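Local coordinates for Endoglucanase(Endo-1,4-beta-glucanase)protein (Pseudomonas stutzeri, PDB 6R2J) that binds cellobiose and, as a family 5 endoglucanase, probably hydrolyses internal beta-1,4-glucosidic bonds of cellulose, at residues R56-W61 with A281-G286; M142-S147 with L250-I255; N191-D196 with L201-H206. All blocks are in the same frame, centred on the assembly; numbering follows the deposited sequence.

Contact 1 of 3, residues R56-W61 with A281-G286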
# COMPACT_ATOMS: atom_id res chain seq x y z
N ARG A 56 -2.00 -4.91 2.58
CA ARG A 56 -2.22 -4.00 1.47
C ARG A 56 -2.39 -4.85 0.22
O ARG A 56 -1.55 -5.72 -0.07
CB ARG A 56 -1.07 -3.00 1.29
CG ARG A 56 -1.26 -2.08 0.04
CD ARG A 56 -0.22 -1.01 0.11
NE ARG A 56 -0.20 0.02 -0.93
CZ ARG A 56 0.60 0.02 -1.99
NH1 ARG A 56 1.43 -0.99 -2.22
NH2 ARG A 56 0.60 1.07 -2.80
N PHE A 57 -3.47 -4.64 -0.51
CA PHE A 57 -3.78 -5.51 -1.64
C PHE A 57 -3.92 -4.76 -2.95
O PHE A 57 -4.97 -4.15 -3.20
CB PHE A 57 -5.04 -6.32 -1.36
CG PHE A 57 -5.27 -7.39 -2.38
CD1 PHE A 57 -4.50 -8.54 -2.35
CD2 PHE A 57 -6.19 -7.23 -3.40
CE1 PHE A 57 -4.66 -9.56 -3.29
CE2 PHE A 57 -6.33 -8.23 -4.38
CZ PHE A 57 -5.58 -9.40 -4.30
N PRO A 58 -2.89 -4.79 -3.82
CA PRO A 58 -3.00 -4.12 -5.13
C PRO A 58 -3.97 -4.83 -6.10
O PRO A 58 -4.03 -6.06 -6.18
CB PRO A 58 -1.56 -4.13 -5.67
CG PRO A 58 -0.67 -4.37 -4.46
CD PRO A 58 -1.50 -5.22 -3.52
N PHE A 59 -4.70 -4.01 -6.85
CA PHE A 59 -5.51 -4.40 -7.98
C PHE A 59 -5.36 -3.27 -8.99
O PHE A 59 -4.81 -2.18 -8.68
CB PHE A 59 -6.94 -4.67 -7.51
CG PHE A 59 -7.68 -3.42 -7.17
CD1 PHE A 59 -7.50 -2.82 -5.94
CD2 PHE A 59 -8.48 -2.79 -8.12
CE1 PHE A 59 -8.16 -1.64 -5.63
CE2 PHE A 59 -9.13 -1.62 -7.85
CZ PHE A 59 -8.99 -1.04 -6.59
N ILE A 60 -5.82 -3.50 -10.22
CA ILE A 60 -5.79 -2.44 -11.22
C ILE A 60 -7.19 -2.05 -11.68
O ILE A 60 -8.10 -2.88 -11.78
CB ILE A 60 -4.81 -2.69 -12.40
CG1 ILE A 60 -5.21 -3.94 -13.19
CG2 ILE A 60 -3.34 -2.77 -11.85
CD1 ILE A 60 -4.36 -4.14 -14.43
N TRP A 61 -7.34 -0.77 -11.97
CA TRP A 61 -8.61 -0.24 -12.45
C TRP A 61 -9.07 -0.96 -13.73
O TRP A 61 -10.25 -1.31 -13.87
CB TRP A 61 -8.45 1.28 -12.60
CG TRP A 61 -9.61 2.05 -13.06
CD1 TRP A 61 -10.88 1.59 -13.36
CD2 TRP A 61 -9.63 3.46 -13.31
NE1 TRP A 61 -11.66 2.63 -13.80
CE2 TRP A 61 -10.92 3.79 -13.77
CE3 TRP A 61 -8.66 4.47 -13.20
CZ2 TRP A 61 -11.28 5.08 -14.10
CZ3 TRP A 61 -9.01 5.75 -13.55
CH2 TRP A 61 -10.32 6.05 -14.01
N ALA A 281 3.93 -1.61 5.13
CA ALA A 281 3.60 -2.86 4.45
C ALA A 281 4.81 -3.30 3.64
O ALA A 281 5.32 -2.55 2.81
CB ALA A 281 2.35 -2.72 3.58
N TYR A 282 5.29 -4.50 3.96
CA TYR A 282 6.40 -5.11 3.25
C TYR A 282 5.99 -5.48 1.84
O TYR A 282 4.89 -5.98 1.62
CB TYR A 282 6.83 -6.39 3.99
CG TYR A 282 8.07 -6.97 3.38
CD1 TYR A 282 9.29 -6.53 3.80
CD2 TYR A 282 8.02 -7.90 2.36
CE1 TYR A 282 10.42 -7.01 3.26
CE2 TYR A 282 9.14 -8.35 1.79
CZ TYR A 282 10.35 -7.90 2.25
OH TYR A 282 11.52 -8.31 1.69
N TRP A 283 6.91 -5.31 0.88
CA TRP A 283 6.72 -5.74 -0.50
C TRP A 283 7.65 -6.91 -0.82
O TRP A 283 8.86 -6.70 -0.97
CB TRP A 283 7.07 -4.58 -1.43
CG TRP A 283 6.76 -4.96 -2.88
CD1 TRP A 283 7.59 -5.58 -3.79
CD2 TRP A 283 5.51 -4.76 -3.54
NE1 TRP A 283 6.90 -5.79 -4.97
CE2 TRP A 283 5.63 -5.30 -4.84
CE3 TRP A 283 4.29 -4.20 -3.16
CZ2 TRP A 283 4.58 -5.26 -5.76
CZ3 TRP A 283 3.28 -4.14 -4.06
CH2 TRP A 283 3.41 -4.69 -5.33
N ALA A 284 7.11 -8.13 -0.97
CA ALA A 284 5.68 -8.45 -0.91
C ALA A 284 5.58 -9.92 -0.60
O ALA A 284 6.56 -10.62 -0.82
CB ALA A 284 5.01 -8.17 -2.24
N GLY A 285 4.40 -10.38 -0.15
CA GLY A 285 4.10 -11.81 -0.04
C GLY A 285 2.98 -12.26 -0.96
O GLY A 285 2.51 -11.48 -1.80
N GLY A 286 2.53 -13.51 -0.83
CA GLY A 286 1.42 -13.98 -1.63
C GLY A 286 1.80 -14.92 -2.76
O GLY A 286 2.97 -15.31 -2.89
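R56 meets segment 281-286 at both ends of its side chain. At the base, its CB lies 4.1 Å from CB of A281, where the two backbones are nearest, CA to CA 6.6 Å. CG then stands anti to the backbone N (chi1 177°) and the chain runs straight out to NE, so the guanidinium arrives beside the indole of W283. NH1 is 4.1 Å from W283 CZ3, which sits at the guanidinium edge and near its plane; the two planes are turned 64° apart, so the groups do not stack. Polar partners fix the rotation of this guanidinium, among them D140, E175, E252, N17 and N143. Two residues on, P58 brings CG to the rim of the same indole, 4.0 Å from W283 CZ3 and near the ring plane, an apolar contact on the benzo edge. A284, joined to W283 by a cis peptide, lays its CB over one indole face, toward its rim. Strand 14-18 separates strands 54-59 and 280-285, and N17 on it touches A281 and W283. A tryptophan followed by a non-proline cis peptide on the eighth strand is characteristic of the (beta/alpha)8 barrel of family 5 glycosidases.

Contact 2 of 3, residues M142-S147 with L250-I255. With BGC (beta-D-glucopyranose), chain E; TRS (2-amino-2-hydroxymethyl-propane-1,3-diol), chain G.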
# COMPACT_ATOMS: atom_id res chain seq x y z
N MET A 142 -4.64 5.43 -5.14
CA MET A 142 -3.73 5.35 -6.27
C MET A 142 -2.33 5.01 -5.79
O MET A 142 -1.79 5.70 -4.94
CB MET A 142 -3.67 6.68 -7.03
CG MET A 142 -2.82 6.68 -8.31
SD MET A 142 -3.38 5.42 -9.46
CE MET A 142 -5.12 5.81 -9.63
N ASN A 143 -1.72 4.02 -6.43
CA ASN A 143 -0.32 3.68 -6.23
C ASN A 143 0.62 4.52 -7.10
O ASN A 143 0.45 4.64 -8.33
CB ASN A 143 -0.12 2.17 -6.52
CG ASN A 143 1.34 1.71 -6.38
OD1 ASN A 143 1.82 1.57 -5.27
ND2 ASN A 143 2.03 1.47 -7.50
N GLU A 144 1.61 5.12 -6.45
CA GLU A 144 2.77 5.72 -7.10
C GLU A 144 2.45 6.62 -8.32
O GLU A 144 2.96 6.37 -9.42
CB GLU A 144 3.82 4.69 -7.43
CG GLU A 144 4.42 4.05 -6.14
CD GLU A 144 5.58 3.07 -6.38
OE1 GLU A 144 5.97 2.81 -7.54
OE2 GLU A 144 6.09 2.53 -5.35
N PRO A 145 1.70 7.69 -8.12
CA PRO A 145 1.61 8.71 -9.17
C PRO A 145 2.99 9.18 -9.59
O PRO A 145 3.87 9.40 -8.77
CB PRO A 145 0.83 9.86 -8.52
CG PRO A 145 0.52 9.43 -7.15
CD PRO A 145 0.95 8.02 -6.90
N HIS A 146 3.17 9.34 -10.90
CA HIS A 146 4.42 9.90 -11.37
C HIS A 146 4.20 10.56 -12.70
O HIS A 146 3.34 10.13 -13.48
CB HIS A 146 5.50 8.83 -11.52
CG HIS A 146 5.20 7.82 -12.59
ND1 HIS A 146 5.78 7.84 -13.84
CD2 HIS A 146 4.40 6.73 -12.58
CE1 HIS A 146 5.35 6.81 -14.54
NE2 HIS A 146 4.51 6.12 -13.80
N SER A 147 4.97 11.62 -12.95
CA SER A 147 4.92 12.35 -14.21
C SER A 147 3.48 12.64 -14.61
O SER A 147 3.07 12.34 -15.73
CB SER A 147 5.67 11.62 -15.32
OG SER A 147 7.01 11.31 -14.95
N LEU A 250 3.89 3.79 5.62
CA LEU A 250 4.93 3.42 4.66
C LEU A 250 4.47 2.17 3.89
O LEU A 250 4.77 1.03 4.27
CB LEU A 250 6.25 3.19 5.36
CG LEU A 250 7.42 3.24 4.40
CD1 LEU A 250 7.77 4.70 3.92
CD2 LEU A 250 8.62 2.56 5.05
N GLY A 251 3.74 2.41 2.80
CA GLY A 251 3.00 1.35 2.12
C GLY A 251 3.83 0.34 1.38
O GLY A 251 3.31 -0.72 0.98
N GLU A 252 5.08 0.65 1.11
CA GLU A 252 5.97 -0.34 0.53
C GLU A 252 7.41 -0.09 0.95
O GLU A 252 7.84 1.05 1.05
CB GLU A 252 6.02 -0.30 -0.98
CG GLU A 252 4.75 -0.69 -1.67
CD GLU A 252 4.90 -0.65 -3.16
OE1 GLU A 252 6.08 -0.64 -3.64
OE2 GLU A 252 3.85 -0.59 -3.84
N TYR A 253 8.14 -1.19 1.09
CA TYR A 253 9.55 -1.25 1.46
C TYR A 253 9.83 -2.75 1.36
O TYR A 253 8.94 -3.56 1.62
CB TYR A 253 9.80 -0.72 2.86
CG TYR A 253 9.49 -1.69 3.95
CD1 TYR A 253 8.20 -1.80 4.46
CD2 TYR A 253 10.49 -2.50 4.49
CE1 TYR A 253 7.91 -2.66 5.44
CE2 TYR A 253 10.20 -3.39 5.48
CZ TYR A 253 8.92 -3.48 5.95
OH TYR A 253 8.66 -4.39 6.96
N GLY A 254 11.04 -3.15 0.97
CA GLY A 254 11.38 -4.56 0.86
C GLY A 254 12.86 -4.69 0.62
O GLY A 254 13.54 -3.73 0.26
N ILE A 255 13.37 -5.91 0.84
CA ILE A 255 14.80 -6.14 0.69
C ILE A 255 15.02 -7.49 0.03
O ILE A 255 14.25 -8.43 0.20
CB ILE A 255 15.57 -6.10 2.05
CG1 ILE A 255 15.08 -7.19 3.00
CG2 ILE A 255 15.47 -4.76 2.74
CD1 ILE A 255 15.83 -7.24 4.34
C2 BGC E . 10.80 6.19 -6.14
C3 BGC E . 9.88 6.25 -4.96
C4 BGC E . 9.17 4.93 -4.99
C5 BGC E . 9.94 3.75 -5.51
C6 BGC E . 8.97 2.62 -5.34
C1 BGC E . 11.43 4.92 -6.77
O2 BGC E . 11.71 7.35 -5.96
O3 BGC E . 8.94 7.32 -5.04
O4 BGC E . 8.71 4.94 -3.66
O5 BGC E . 10.26 4.02 -6.96
O6 BGC E . 9.40 1.54 -6.22
C TRS G . 6.34 -1.21 -6.81
C1 TRS G . 4.81 -1.24 -6.65
C2 TRS G . 7.02 -2.35 -6.04
C3 TRS G . 6.72 -1.28 -8.31
N TRS G . 6.80 0.06 -6.20
O1 TRS G . 4.34 0.03 -6.30
O2 TRS G . 8.43 -2.17 -5.97
O3 TRS G . 6.05 -0.25 -9.03
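The loop bearing N143 and E144 faces E252 on strand 248-252; the backbones stay well apart, with the nearest CA atoms, of N143 and G251, 9.3 Å from each other, and side chains make the contact. E144 and E252 both place CG beside the backbone N (chi1 -64° and -67°) and then extend, bringing E144 OE2 to 3.6 Å from E252 OE1. A Tris molecule, probably from the crystallisation liquor, sits against the pair: its N bonds to E144 OE2 and E252 OE1, each at 2.7 Å. Carboxylates at the ends of the fourth and seventh strands of a (beta/alpha)8 barrel are the hallmark of clan GH-A glycosidases, where they act as acid/base and nucleophile, and E144 and E252 are consistent with those roles. E144 belongs to the glycan pocket; a probable bond from its OE2 to H206 ND1 is implausibly short and therefore doubtful. N143 crosses E252 at about a right angle. Its ND2 donates to Tris O1 over 3.0 Å, while E252 OE2 takes a 2.6 Å bond from the same hydroxyl. N143 OD1 and E252 OE2, both acceptors 3.3 Å apart, are reconciled by R56, whose NH2 bonds the former and NH1 the latter.

Contact 3 of 3, residues N191-D196 with L201-H206. With BGC (beta-D-glucopyranose), chain E.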
# COMPACT_ATOMS: atom_id res chain seq x y z
N ASN A 191 3.36 21.37 -0.44
CA ASN A 191 2.05 21.92 -0.11
C ASN A 191 0.91 21.02 -0.58
O ASN A 191 -0.04 21.49 -1.20
CB ASN A 191 1.86 23.25 -0.82
CG ASN A 191 2.97 24.22 -0.53
OD1 ASN A 191 3.99 24.26 -1.24
ND2 ASN A 191 2.79 25.01 0.53
N PHE A 192 1.02 19.72 -0.32
CA PHE A 192 0.04 18.74 -0.74
C PHE A 192 -0.96 18.56 0.40
O PHE A 192 -0.57 18.36 1.57
CB PHE A 192 0.79 17.45 -1.15
CG PHE A 192 -0.11 16.36 -1.69
CD1 PHE A 192 -1.10 16.64 -2.63
CD2 PHE A 192 0.04 15.05 -1.24
CE1 PHE A 192 -1.94 15.64 -3.10
CE2 PHE A 192 -0.82 14.04 -1.68
CZ PHE A 192 -1.81 14.33 -2.63
N LEU A 193 -2.25 18.66 0.07
CA LEU A 193 -3.29 18.57 1.10
C LEU A 193 -4.63 18.25 0.46
O LEU A 193 -5.17 19.07 -0.29
CB LEU A 193 -3.41 19.89 1.86
CG LEU A 193 -4.18 19.83 3.19
CD1 LEU A 193 -4.05 21.16 3.97
CD2 LEU A 193 -5.66 19.52 3.00
N ILE A 194 -5.17 17.12 0.81
CA ILE A 194 -6.49 16.69 0.38
C ILE A 194 -7.49 16.93 1.51
O ILE A 194 -7.19 16.72 2.69
CB ILE A 194 -6.46 15.20 -0.03
CG1 ILE A 194 -5.33 14.96 -1.04
CG2 ILE A 194 -7.80 14.75 -0.60
CD1 ILE A 194 -5.56 15.68 -2.37
N ASN A 195 -8.68 17.36 1.14
CA ASN A 195 -9.70 17.69 2.12
C ASN A 195 -10.56 16.47 2.43
O ASN A 195 -11.12 15.85 1.51
CB ASN A 195 -10.57 18.81 1.57
CG ASN A 195 -9.81 20.08 1.33
OD1 ASN A 195 -9.10 20.56 2.21
ND2 ASN A 195 -9.93 20.63 0.12
N ASP A 196 -10.64 16.13 3.71
CA ASP A 196 -11.47 15.04 4.20
C ASP A 196 -12.14 15.49 5.49
O ASP A 196 -11.52 15.46 6.56
CB ASP A 196 -10.72 13.73 4.42
CG ASP A 196 -11.65 12.60 4.87
OD1 ASP A 196 -12.88 12.70 4.72
OD2 ASP A 196 -11.16 11.58 5.37
N LEU A 201 -8.17 10.25 6.78
CA LEU A 201 -7.20 10.23 5.69
C LEU A 201 -5.82 10.00 6.28
O LEU A 201 -5.49 10.54 7.35
CB LEU A 201 -7.20 11.59 5.00
CG LEU A 201 -6.70 11.80 3.58
CD1 LEU A 201 -7.70 12.68 2.90
CD2 LEU A 201 -5.33 12.39 3.71
N ILE A 202 -5.01 9.22 5.56
CA ILE A 202 -3.62 8.95 5.93
C ILE A 202 -2.77 9.09 4.67
O ILE A 202 -3.18 8.67 3.58
CB ILE A 202 -3.45 7.57 6.60
CG1 ILE A 202 -4.32 7.55 7.87
CG2 ILE A 202 -2.00 7.30 6.89
CD1 ILE A 202 -4.63 6.12 8.40
N TYR A 203 -1.59 9.68 4.83
CA TYR A 203 -0.66 9.89 3.73
C TYR A 203 0.34 8.76 3.71
O TYR A 203 0.68 8.19 4.75
CB TYR A 203 0.05 11.23 3.85
CG TYR A 203 -0.93 12.34 3.62
CD1 TYR A 203 -1.67 12.85 4.67
CD2 TYR A 203 -1.16 12.85 2.33
CE1 TYR A 203 -2.58 13.86 4.48
CE2 TYR A 203 -2.05 13.89 2.12
CZ TYR A 203 -2.77 14.39 3.20
OH TYR A 203 -3.67 15.43 3.04
N GLU A 204 0.76 8.39 2.52
CA GLU A 204 1.44 7.12 2.34
C GLU A 204 2.55 7.33 1.33
O GLU A 204 2.29 7.80 0.22
CB GLU A 204 0.53 6.04 1.76
CG GLU A 204 1.34 4.88 1.18
CD GLU A 204 0.46 3.79 0.56
OE1 GLU A 204 -0.80 3.92 0.57
OE2 GLU A 204 1.04 2.81 0.06
N ALA A 205 3.75 6.90 1.71
CA ALA A 205 4.94 6.94 0.88
C ALA A 205 5.54 5.55 0.82
O ALA A 205 5.23 4.67 1.65
CB ALA A 205 6.02 7.89 1.44
N HIS A 206 6.45 5.39 -0.15
CA HIS A 206 7.20 4.17 -0.42
C HIS A 206 8.67 4.47 -0.23
O HIS A 206 9.11 5.61 -0.38
CB HIS A 206 6.93 3.68 -1.84
CG HIS A 206 5.50 3.27 -2.03
ND1 HIS A 206 4.97 2.92 -3.25
CD2 HIS A 206 4.49 3.18 -1.14
CE1 HIS A 206 3.69 2.64 -3.10
NE2 HIS A 206 3.38 2.75 -1.83
C2 BGC E . 10.80 6.19 -6.14
C3 BGC E . 9.88 6.25 -4.96
C4 BGC E . 9.17 4.93 -4.99
C5 BGC E . 9.94 3.75 -5.51
C6 BGC E . 8.97 2.62 -5.34
C1 BGC E . 11.43 4.92 -6.77
O2 BGC E . 11.71 7.35 -5.96
O3 BGC E . 8.94 7.32 -5.04
O4 BGC E . 8.71 4.94 -3.66
O5 BGC E . 10.26 4.02 -6.96
O6 BGC E . 9.40 1.54 -6.22
O HOH W 1 -5.84 16.05 4.98
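Y203 holds its ring anti to its own carbonyl carbon (chi1 -69°) and F192 holds its ring anti to its backbone N (chi1 -176°), which brings the two rings together between strand 201-206 and the loop 191-196. The phenol points at the loop: Y203 OH accepts a hydrogen bond from the backbone N of I194, 3.2 Å long and nearly straight, with I194 N near the plane of the phenol ring. A water joins the same hydroxyl to the carbonyl of the same residue, 3.0 Å from Y203 OH and 2.7 Å from I194 O, to which it donates. The loop backbone at I194 is thus tied to the strand through both its N and its O. F192 brings CE2 to the edge of the phenol, 4.0 Å from Y203 CE2 and in the plane of that ring; the ring planes are 78° apart and the pairing oblique. W240 meets the Y203 ring edge-to-face.

Strand 201-206 is the sixth of the (beta/alpha)8 barrel, and the loop packs against its N-terminal half, with I194 also resting on helix 152-166. L201 and D196 run past each other in opposite directions, and L201 CD1 presses to 3.5 Å from D196 CB. The same methyl lies 4.1 Å from I194 CB, where the two side chains cross at about a right angle. The D196 carboxylate is taken up by R164 through a salt bridge and by the backbone N atoms of A198 and R200, in the residues just before the strand. At the other end of the strand, H206 lines the glycan pocket: its NE2 donates to E204 OE2 over 3.0 Å, close to the imidazole plane but from above the plane of the E204 carboxylate.

From the N terminus, the second barrel strand supplies 56-61, whose partner 281-286 comes only on the eighth strand, so contact 1 closes a loop that holds most of the barrel. Inside it lies contact 2, from the loop after the fourth strand to the end of the seventh. Contact 3 is nested inside contact 2 in turn, a short loop closed between 191-196 and the sixth strand; none of the three cross. All reach one parallel sheet. R56 of contact 1 also reaches E204 of contact 3 in a long, weak ion pair, while G251 N of contact 2 pairs with A205 O of contact 3, tying strands six and seven.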